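Local atomic coordinates of interleukin-1beta (Gallus gallus, PDB entry 2WRY), a protein that probably acts as a secreted inflammatory cytokine that binds the interleukin-1 receptor, the chain here being its C-terminal beta-trefoil cytokine domain. Residues T85-Q90 with A126-W131; D95-I100 with T106-Y111; R122-S125 with W131-C134. All coordinates share one frame; numbering follows the deposited sequence.

Contact 1. Residues T85-Q90 with A126-W131; sequences TEPTLQ and AAFPGW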
loop_
_atom_site.group_PDB
_atom_site.type_symbol
_atom_site.label_atom_id
_atom_site.label_comp_id
_atom_site.label_asym_id
_atom_site.label_seq_id
_atom_site.Cartn_x
_atom_site.Cartn_y
_atom_site.Cartn_z
ATOM N N THR A 85 -14.608 -14.972 -0.845
ATOM C CA THR A 85 -15.592 -13.915 -1.071
ATOM C C THR A 85 -15.188 -12.613 -0.367
ATOM O O THR A 85 -16.034 -11.748 -0.137
ATOM C CB THR A 85 -16.995 -14.327 -0.550
ATOM O OG1 THR A 85 -16.909 -14.553 0.871
ATOM C CG2 THR A 85 -17.534 -15.597 -1.302
ATOM N N GLU A 86 -13.906 -12.454 -0.045
ATOM C CA GLU A 86 -13.477 -11.258 0.702
ATOM C C GLU A 86 -12.339 -10.528 -0.012
ATOM O O GLU A 86 -11.370 -11.161 -0.447
ATOM C CB GLU A 86 -13.016 -11.676 2.088
ATOM C CG GLU A 86 -14.173 -12.006 3.031
ATOM C CD GLU A 86 -13.696 -12.550 4.369
ATOM O OE1 GLU A 86 -12.585 -13.132 4.419
ATOM O OE2 GLU A 86 -14.432 -12.391 5.372
ATOM N N PRO A 87 -12.443 -9.189 -0.137
ATOM C CA PRO A 87 -11.330 -8.400 -0.670
ATOM C C PRO A 87 -10.118 -8.570 0.238
ATOM O O PRO A 87 -10.256 -8.559 1.489
ATOM C CB PRO A 87 -11.862 -6.956 -0.588
ATOM C CG PRO A 87 -13.382 -7.140 -0.666
ATOM C CD PRO A 87 -13.602 -8.334 0.189
ATOM N N THR A 88 -8.954 -8.750 -0.390
ATOM C CA THR A 88 -7.735 -9.112 0.323
ATOM C C THR A 88 -6.563 -8.356 -0.270
ATOM O O THR A 88 -6.483 -8.185 -1.486
ATOM C CB THR A 88 -7.495 -10.641 0.184
ATOM O OG1 THR A 88 -8.632 -11.327 0.739
ATOM C CG2 THR A 88 -6.242 -11.081 0.910
ATOM N N LEU A 89 -5.669 -7.890 0.603
ATOM C CA LEU A 89 -4.399 -7.341 0.155
ATOM C C LEU A 89 -3.416 -8.489 -0.012
ATOM O O LEU A 89 -3.237 -9.338 0.895
ATOM C CB LEU A 89 -3.883 -6.377 1.234
ATOM C CG LEU A 89 -2.586 -5.643 0.865
ATOM C CD1 LEU A 89 -2.829 -4.663 -0.291
ATOM C CD2 LEU A 89 -2.094 -4.890 2.104
ATOM N N GLN A 90 -2.777 -8.506 -1.175
ATOM C CA GLN A 90 -1.702 -9.480 -1.383
ATOM C C GLN A 90 -0.463 -8.834 -1.949
ATOM O O GLN A 90 -0.466 -7.675 -2.357
ATOM C CB GLN A 90 -2.169 -10.653 -2.227
ATOM C CG GLN A 90 -2.546 -10.360 -3.612
ATOM C CD GLN A 90 -2.794 -11.647 -4.414
ATOM O OE1 GLN A 90 -3.179 -12.694 -3.857
ATOM N NE2 GLN A 90 -2.581 -11.570 -5.714
ATOM N N ALA A 126 -7.994 0.993 -6.212
ATOM C CA ALA A 126 -8.746 1.291 -7.434
ATOM C C ALA A 126 -9.645 0.124 -7.847
ATOM O O ALA A 126 -10.721 0.346 -8.448
ATOM C CB ALA A 126 -7.808 1.668 -8.599
ATOM N N ALA A 127 -9.200 -1.107 -7.573
ATOM C CA ALA A 127 -9.965 -2.307 -7.932
ATOM C C ALA A 127 -11.127 -2.499 -6.982
ATOM O O ALA A 127 -12.168 -3.048 -7.376
ATOM C CB ALA A 127 -9.079 -3.533 -7.923
ATOM N N PHE A 128 -10.939 -2.054 -5.737
ATOM C CA PHE A 128 -11.958 -2.156 -4.685
ATOM C C PHE A 128 -12.215 -0.781 -4.077
ATOM O O PHE A 128 -11.812 -0.536 -2.944
ATOM C CB PHE A 128 -11.524 -3.130 -3.581
ATOM C CG PHE A 128 -11.509 -4.568 -4.024
ATOM C CD1 PHE A 128 -12.543 -5.449 -3.673
ATOM C CD2 PHE A 128 -10.442 -5.047 -4.800
ATOM C CE1 PHE A 128 -12.503 -6.795 -4.100
ATOM C CE2 PHE A 128 -10.410 -6.385 -5.225
ATOM C CZ PHE A 128 -11.440 -7.247 -4.870
ATOM N N PRO A 129 -12.896 0.111 -4.820
ATOM C CA PRO A 129 -13.161 1.441 -4.273
ATOM C C PRO A 129 -13.842 1.347 -2.899
ATOM O O PRO A 129 -14.681 0.446 -2.673
ATOM C CB PRO A 129 -14.088 2.101 -5.318
ATOM C CG PRO A 129 -14.004 1.263 -6.541
ATOM C CD PRO A 129 -13.402 -0.052 -6.201
ATOM N N GLY A 130 -13.446 2.242 -1.977
ATOM C CA GLY A 130 -13.975 2.181 -0.621
ATOM C C GLY A 130 -13.152 1.336 0.321
ATOM O O GLY A 130 -13.389 1.344 1.536
ATOM N N TRP A 131 -12.152 0.632 -0.231
ATOM C CA TRP A 131 -11.215 -0.170 0.565
ATOM C C TRP A 131 -9.848 0.487 0.630
ATOM O O TRP A 131 -9.335 0.991 -0.382
ATOM C CB TRP A 131 -11.105 -1.596 0.002
ATOM C CG TRP A 131 -12.397 -2.328 0.229
ATOM C CD1 TRP A 131 -13.592 -2.142 -0.436
ATOM C CD2 TRP A 131 -12.623 -3.365 1.184
ATOM N NE1 TRP A 131 -14.553 -2.995 0.077
ATOM C CE2 TRP A 131 -13.976 -3.756 1.069
ATOM C CE3 TRP A 131 -11.813 -3.995 2.130
ATOM C CZ2 TRP A 131 -14.532 -4.745 1.881
ATOM C CZ3 TRP A 131 -12.353 -4.942 2.947
ATOM C CH2 TRP A 131 -13.712 -5.337 2.804
#
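Pro87 wedges its ring between the aromatic rings of Phe128 and Trp131. This is the tight part of the contact. On one side, Pro87 CB lies 3.5 Å from Phe128 CD1, and Pro87 CG comes almost as near to the same rim of that ring. On the other side, Pro87 CG sits over a face of Trp131. Pro87 CG is 3.9 Å from the centroid of the Trp131 six-membered ring, close to the ring normal, which makes a CH-pi contact. The two aromatic side chains share a torsion: each CG is anti to its own carbonyl carbon (chi1 near -70°). Both CB atoms point toward the strand, and this torsion lays each ring beside Pro87. The loop follows strand 120-125 of this beta-trefoil, and a type II beta turn from Phe128 to Trp131 sets the two rings apart. The turn is closed by Trp131 N bonding to Phe128 O at 3.0 Å. Gly130 supplies the positive phi of the turn (91°). Ile145 packs on both Pro87 and Trp131, and Cys80 touches Phe128.

Away from Pro87 the contact is loose: Glu86 is exposed to solvent, and the CB of Thr88 points away from the loop. Thr88 OG1 instead turns back along its own strand and donates to Glu86 O at 3.0 Å, from well above the carbonyl plane.

Contact 2. Residues D95-I100 with T106-Y111; sequences DVMRDI and TRFIFY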
loop_
_atom_site.group_PDB
_atom_site.type_symbol
_atom_site.label_atom_id
_atom_site.label_comp_id
_atom_site.label_asym_id
_atom_site.label_seq_id
_atom_site.Cartn_x
_atom_site.Cartn_y
_atom_site.Cartn_z
ATOM N N ASP A 95 6.847 -7.451 -12.264
ATOM C CA ASP A 95 7.777 -6.447 -12.791
ATOM C C ASP A 95 7.088 -5.089 -12.909
ATOM O O ASP A 95 5.876 -4.964 -12.657
ATOM C CB ASP A 95 8.355 -6.943 -14.110
ATOM C CG ASP A 95 9.134 -8.249 -13.932
ATOM O OD1 ASP A 95 10.073 -8.261 -13.103
ATOM O OD2 ASP A 95 8.793 -9.264 -14.575
ATOM N N VAL A 96 7.861 -4.052 -13.227
ATOM C CA VAL A 96 7.300 -2.715 -13.311
ATOM C C VAL A 96 6.400 -2.640 -14.530
ATOM O O VAL A 96 6.798 -3.029 -15.628
ATOM C CB VAL A 96 8.397 -1.639 -13.374
ATOM C CG1 VAL A 96 7.764 -0.235 -13.285
ATOM C CG2 VAL A 96 9.407 -1.845 -12.264
ATOM N N MET A 97 5.179 -2.162 -14.325
ATOM C CA MET A 97 4.154 -2.157 -15.364
ATOM C C MET A 97 4.016 -0.783 -16.003
ATOM O O MET A 97 3.704 0.209 -15.350
ATOM C CB MET A 97 2.829 -2.648 -14.776
ATOM C CG MET A 97 2.861 -4.144 -14.489
ATOM S SD MET A 97 1.670 -4.621 -13.248
ATOM C CE MET A 97 2.520 -4.105 -11.736
ATOM N N ARG A 98 4.335 -0.719 -17.286
ATOM C CA ARG A 98 4.225 0.497 -18.043
ATOM C C ARG A 98 2.754 0.867 -18.223
ATOM O O ARG A 98 2.375 2.024 -18.115
ATOM C CB ARG A 98 4.904 0.288 -19.406
ATOM C CG ARG A 98 4.611 1.313 -20.447
ATOM C CD ARG A 98 5.122 0.807 -21.813
ATOM N NE ARG A 98 4.429 -0.425 -22.203
ATOM C CZ ARG A 98 4.967 -1.647 -22.289
ATOM N NH1 ARG A 98 6.261 -1.864 -22.037
ATOM N NH2 ARG A 98 4.190 -2.665 -22.639
ATOM N N ASP A 99 1.941 -0.143 -18.492
ATOM C CA ASP A 99 0.534 0.067 -18.815
ATOM C C ASP A 99 -0.385 -0.721 -17.914
ATOM O O ASP A 99 -0.211 -1.926 -17.705
ATOM C CB ASP A 99 0.253 -0.332 -20.267
ATOM C CG ASP A 99 0.961 0.558 -21.261
ATOM O OD1 ASP A 99 0.676 1.775 -21.309
ATOM O OD2 ASP A 99 1.804 0.023 -22.008
ATOM N N ILE A 100 -1.393 -0.026 -17.391
ATOM C CA ILE A 100 -2.466 -0.669 -16.630
ATOM C C ILE A 100 -3.709 -0.426 -17.441
ATOM O O ILE A 100 -4.261 0.679 -17.410
ATOM C CB ILE A 100 -2.680 -0.032 -15.246
ATOM C CG1 ILE A 100 -1.404 -0.042 -14.416
ATOM C CG2 ILE A 100 -3.828 -0.755 -14.551
ATOM C CD1 ILE A 100 -0.893 -1.388 -14.072
ATOM N N THR A 106 -5.741 -3.510 -12.905
ATOM C CA THR A 106 -6.133 -2.452 -11.959
ATOM C C THR A 106 -5.960 -2.884 -10.490
ATOM O O THR A 106 -5.882 -2.015 -9.600
ATOM C CB THR A 106 -7.543 -1.916 -12.273
ATOM O OG1 THR A 106 -7.517 -1.330 -13.585
ATOM C CG2 THR A 106 -7.963 -0.852 -11.270
ATOM N N ARG A 107 -5.818 -4.192 -10.235
ATOM C CA ARG A 107 -5.527 -4.706 -8.880
ATOM C C ARG A 107 -4.295 -4.050 -8.251
ATOM O O ARG A 107 -4.197 -3.965 -7.011
ATOM C CB ARG A 107 -5.362 -6.246 -8.882
ATOM C CG ARG A 107 -4.070 -6.766 -9.518
ATOM C CD ARG A 107 -4.136 -8.268 -9.588
ATOM N NE ARG A 107 -2.903 -8.921 -10.027
ATOM C CZ ARG A 107 -2.615 -9.178 -11.299
ATOM N NH1 ARG A 107 -3.422 -8.753 -12.268
ATOM N NH2 ARG A 107 -1.486 -9.804 -11.613
ATOM N N PHE A 108 -3.367 -3.592 -9.099
ATOM C CA PHE A 108 -2.128 -2.986 -8.608
ATOM C C PHE A 108 -2.237 -1.508 -8.311
ATOM O O PHE A 108 -1.302 -0.948 -7.756
ATOM C CB PHE A 108 -1.024 -3.138 -9.652
ATOM C CG PHE A 108 -0.573 -4.556 -9.822
ATOM C CD1 PHE A 108 0.141 -5.200 -8.807
ATOM C CD2 PHE A 108 -0.853 -5.244 -11.002
ATOM C CE1 PHE A 108 0.591 -6.516 -8.959
ATOM C CE2 PHE A 108 -0.423 -6.583 -11.160
ATOM C CZ PHE A 108 0.295 -7.208 -10.149
ATOM N N ILE A 109 -3.350 -0.876 -8.690
ATOM C CA ILE A 109 -3.472 0.577 -8.572
ATOM C C ILE A 109 -4.215 0.988 -7.300
ATOM O O ILE A 109 -5.261 0.432 -6.960
ATOM C CB ILE A 109 -4.156 1.209 -9.837
ATOM C CG1 ILE A 109 -3.302 0.988 -11.088
ATOM C CG2 ILE A 109 -4.434 2.715 -9.649
ATOM C CD1 ILE A 109 -1.915 1.633 -11.007
ATOM N N PHE A 110 -3.633 1.958 -6.605
ATOM C CA PHE A 110 -4.234 2.614 -5.432
ATOM C C PHE A 110 -4.274 4.092 -5.701
ATOM O O PHE A 110 -3.425 4.615 -6.414
ATOM C CB PHE A 110 -3.395 2.361 -4.169
ATOM C CG PHE A 110 -3.297 0.897 -3.802
ATOM C CD1 PHE A 110 -2.398 0.049 -4.463
ATOM C CD2 PHE A 110 -4.115 0.355 -2.805
ATOM C CE1 PHE A 110 -2.308 -1.325 -4.117
ATOM C CE2 PHE A 110 -4.053 -1.015 -2.455
ATOM C CZ PHE A 110 -3.144 -1.863 -3.134
ATOM N N TYR A 111 -5.267 4.786 -5.140
ATOM C CA TYR A 111 -5.209 6.244 -5.126
ATOM C C TYR A 111 -4.551 6.726 -3.859
ATOM O O TYR A 111 -4.963 6.388 -2.740
ATOM C CB TYR A 111 -6.602 6.829 -5.284
ATOM C CG TYR A 111 -7.171 6.516 -6.652
ATOM C CD1 TYR A 111 -6.703 7.192 -7.785
ATOM C CD2 TYR A 111 -8.154 5.550 -6.822
ATOM C CE1 TYR A 111 -7.217 6.938 -9.047
ATOM C CE2 TYR A 111 -8.668 5.269 -8.118
ATOM C CZ TYR A 111 -8.184 5.982 -9.209
ATOM O OH TYR A 111 -8.654 5.749 -10.503
#
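The backbones come nearest at Ile100 and Thr106, whose CA atoms are 6.2 Å apart, and from there Thr106 to Phe108 run through helical phi/psi angles before the chain enters strand 110-115. The contact belongs to the beta-trefoil of the interleukin-1 family. It packs the segment that leads into the short strand 99-100 against the turn before strand 110-115. In that turn Ile109 N bonds to Thr106 O at 2.9 Å.

Met97 and Phe108 form a Met-aromatic contact. The two side chains cross at about a right angle. The methionine chain bends at its last torsion (chi3 -78°), which carries the methyl over the ring. Met97 CE lies 3.6 Å from the Phe108 ring centroid and only 13° off the normal. The sulfur sits obliquely nearer the rim, with Met97 SD 3.4 Å from Phe108 CD2. The opposite face of the ring is covered by Arg107 CG. Arg107 runs on extended beside the ring, and Phe108 CE2 lies over a face of its guanidinium, while Arg107 NE forms a salt bridge with Glu92. Without the ring, as with an alanine here in place of Phe108, the Met97 methyl and sulfur would probably lose their aromatic partner, and a gap would open between Met97 and Arg107.

Ile100 carries the other half of the contact. Its two branches meet Thr106 and Ile109. CG2 rests near the start of the turn, with Ile100 CG2 3.7 Å from Thr106 N and a little farther from the hydroxyl. That hydroxyl is bonded to Ser102 O. Ile100 and Ile109 also meet tip to tip, with Ile100 CG1 3.8 Å from Ile109 CD1.

Contact 3. Residues R122-S125 with W131-C134; sequences RFES and WFIC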
loop_
_atom_site.group_PDB
_atom_site.type_symbol
_atom_site.label_atom_id
_atom_site.label_comp_id
_atom_site.label_asym_id
_atom_site.label_seq_id
_atom_site.Cartn_x
_atom_site.Cartn_y
_atom_site.Cartn_z
ATOM N N ARG A 122 -3.595 8.431 2.879
ATOM C CA ARG A 122 -4.336 7.157 2.866
ATOM C C ARG A 122 -4.178 6.579 1.462
ATOM O O ARG A 122 -3.883 7.314 0.492
ATOM C CB ARG A 122 -5.811 7.349 3.244
ATOM C CG ARG A 122 -5.989 8.048 4.564
ATOM C CD ARG A 122 -7.367 7.844 5.153
ATOM N NE ARG A 122 -8.424 8.337 4.294
ATOM C CZ ARG A 122 -9.740 8.122 4.491
ATOM N NH1 ARG A 122 -10.184 7.462 5.550
ATOM N NH2 ARG A 122 -10.596 8.591 3.622
ATOM N N PHE A 123 -4.365 5.268 1.362
ATOM C CA PHE A 123 -4.280 4.582 0.065
ATOM C C PHE A 123 -5.548 3.803 -0.195
ATOM O O PHE A 123 -5.829 2.845 0.528
ATOM C CB PHE A 123 -3.084 3.611 0.045
ATOM C CG PHE A 123 -1.757 4.287 0.089
ATOM C CD1 PHE A 123 -1.209 4.842 -1.055
ATOM C CD2 PHE A 123 -1.038 4.300 1.266
ATOM C CE1 PHE A 123 0.035 5.463 -1.013
ATOM C CE2 PHE A 123 0.219 4.930 1.336
ATOM C CZ PHE A 123 0.763 5.493 0.190
ATOM N N GLU A 124 -6.302 4.232 -1.202
ATOM C CA GLU A 124 -7.565 3.578 -1.553
ATOM C C GLU A 124 -7.374 2.677 -2.761
ATOM O O GLU A 124 -6.810 3.112 -3.763
ATOM C CB GLU A 124 -8.630 4.629 -1.871
ATOM C CG GLU A 124 -10.016 4.002 -2.150
ATOM C CD GLU A 124 -11.095 5.041 -2.394
ATOM O OE1 GLU A 124 -10.775 6.262 -2.445
ATOM O OE2 GLU A 124 -12.274 4.637 -2.552
ATOM N N SER A 125 -7.839 1.441 -2.664
ATOM C CA SER A 125 -7.779 0.536 -3.831
ATOM C C SER A 125 -8.583 1.053 -5.016
ATOM O O SER A 125 -9.748 1.434 -4.860
ATOM C CB SER A 125 -8.291 -0.855 -3.438
ATOM O OG SER A 125 -8.318 -1.689 -4.573
ATOM N N TRP A 131 -12.152 0.632 -0.231
ATOM C CA TRP A 131 -11.215 -0.170 0.565
ATOM C C TRP A 131 -9.848 0.487 0.630
ATOM O O TRP A 131 -9.335 0.991 -0.382
ATOM C CB TRP A 131 -11.105 -1.596 0.002
ATOM C CG TRP A 131 -12.397 -2.328 0.229
ATOM C CD1 TRP A 131 -13.592 -2.142 -0.436
ATOM C CD2 TRP A 131 -12.623 -3.365 1.184
ATOM N NE1 TRP A 131 -14.553 -2.995 0.077
ATOM C CE2 TRP A 131 -13.976 -3.756 1.069
ATOM C CE3 TRP A 131 -11.813 -3.995 2.130
ATOM C CZ2 TRP A 131 -14.532 -4.745 1.881
ATOM C CZ3 TRP A 131 -12.353 -4.942 2.947
ATOM C CH2 TRP A 131 -13.712 -5.337 2.804
ATOM N N PHE A 132 -9.314 0.509 1.838
ATOM C CA PHE A 132 -8.089 1.232 2.143
ATOM C C PHE A 132 -7.066 0.357 2.820
ATOM O O PHE A 132 -7.407 -0.527 3.620
ATOM C CB PHE A 132 -8.390 2.412 3.090
ATOM C CG PHE A 132 -9.279 3.475 2.505
ATOM C CD1 PHE A 132 -8.759 4.683 2.083
ATOM C CD2 PHE A 132 -10.661 3.279 2.414
ATOM C CE1 PHE A 132 -9.595 5.675 1.533
ATOM C CE2 PHE A 132 -11.492 4.286 1.889
ATOM C CZ PHE A 132 -10.957 5.479 1.471
ATOM N N ILE A 133 -5.793 0.605 2.507
ATOM C CA ILE A 133 -4.721 -0.155 3.150
ATOM C C ILE A 133 -4.687 0.179 4.640
ATOM O O ILE A 133 -4.701 1.364 5.026
ATOM C CB ILE A 133 -3.332 0.134 2.532
ATOM C CG1 ILE A 133 -3.321 -0.207 1.032
ATOM C CG2 ILE A 133 -2.250 -0.629 3.333
ATOM C CD1 ILE A 133 -2.000 0.070 0.366
ATOM N N CYS A 134 -4.683 -0.845 5.476
ATOM C CA CYS A 134 -4.738 -0.603 6.918
ATOM C C CYS A 134 -3.828 -1.497 7.734
ATOM O O CYS A 134 -3.425 -2.578 7.311
ATOM C CB CYS A 134 -6.175 -0.734 7.451
ATOM S SG CYS A 134 -6.818 -2.417 7.299
HETATM O O HOH W 1 -5.038 3.851 3.677
#
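Phe132 lies between Arg122 and Glu124, which meet opposite faces of its ring. Glu124 CG is anti to the backbone N (chi1 -176°), and the chain runs on extended, so its aliphatic part passes over one face. Glu124 CB is 4.1 Å from the Phe132 ring centroid, a CH-pi contact. The carboxylate lies nearly flat to the ring, with 18° between the planes, and its OE2 accepts a bond from Gly130 N. Arg122 bends at chi3 (-60°), bringing the guanidinium over the other face. Arg122 CZ is 4.4 Å from the Phe132 centroid, an off-centre cation-pi contact.

These residues sit where two neighbouring beta-trefoil strands, 120-125 and 132-134, meet in a single antiparallel bridge. Glu124 and Phe132 are its non-hydrogen-bonded pair. On either side of it are nearly straight bonds: Ile133 N to Phe123 O at 3.0 Å and Ser125 N to Trp131 O at 2.8 Å. Beyond the bridge the strands splay, and a water spans them, accepting from Phe123 N and donating to Ile133 O.

Ile133 CD1 reaches Phe123 CB at 3.7 Å, with Leu69 packing on both side chains.

Overall arrangement
Contacts 1 and 3 lie on strand 120-125 or the loop after it, and contact 2 borders them. Contact 2 closes first along the chain, between the halves of contact 1, and contact 3 follows. Contacts 1 and 3 share Trp131 and have centres about 9 Å apart. Contact 2 lies about 14 Å from contact 1 and 15 Å from contact 3, between centres. Backbone bonds join it to the others: Ala126 N to Ile109 O, and Tyr111 N to Glu124 O. Contact 1 is superficial; contacts 2 and 3 are buried. Contacts 1 and 2 pack loops against strands; contact 3 links strand 120-125 of the large sheet to 132-134, which pairs with 144-146, in one beta-trefoil domain.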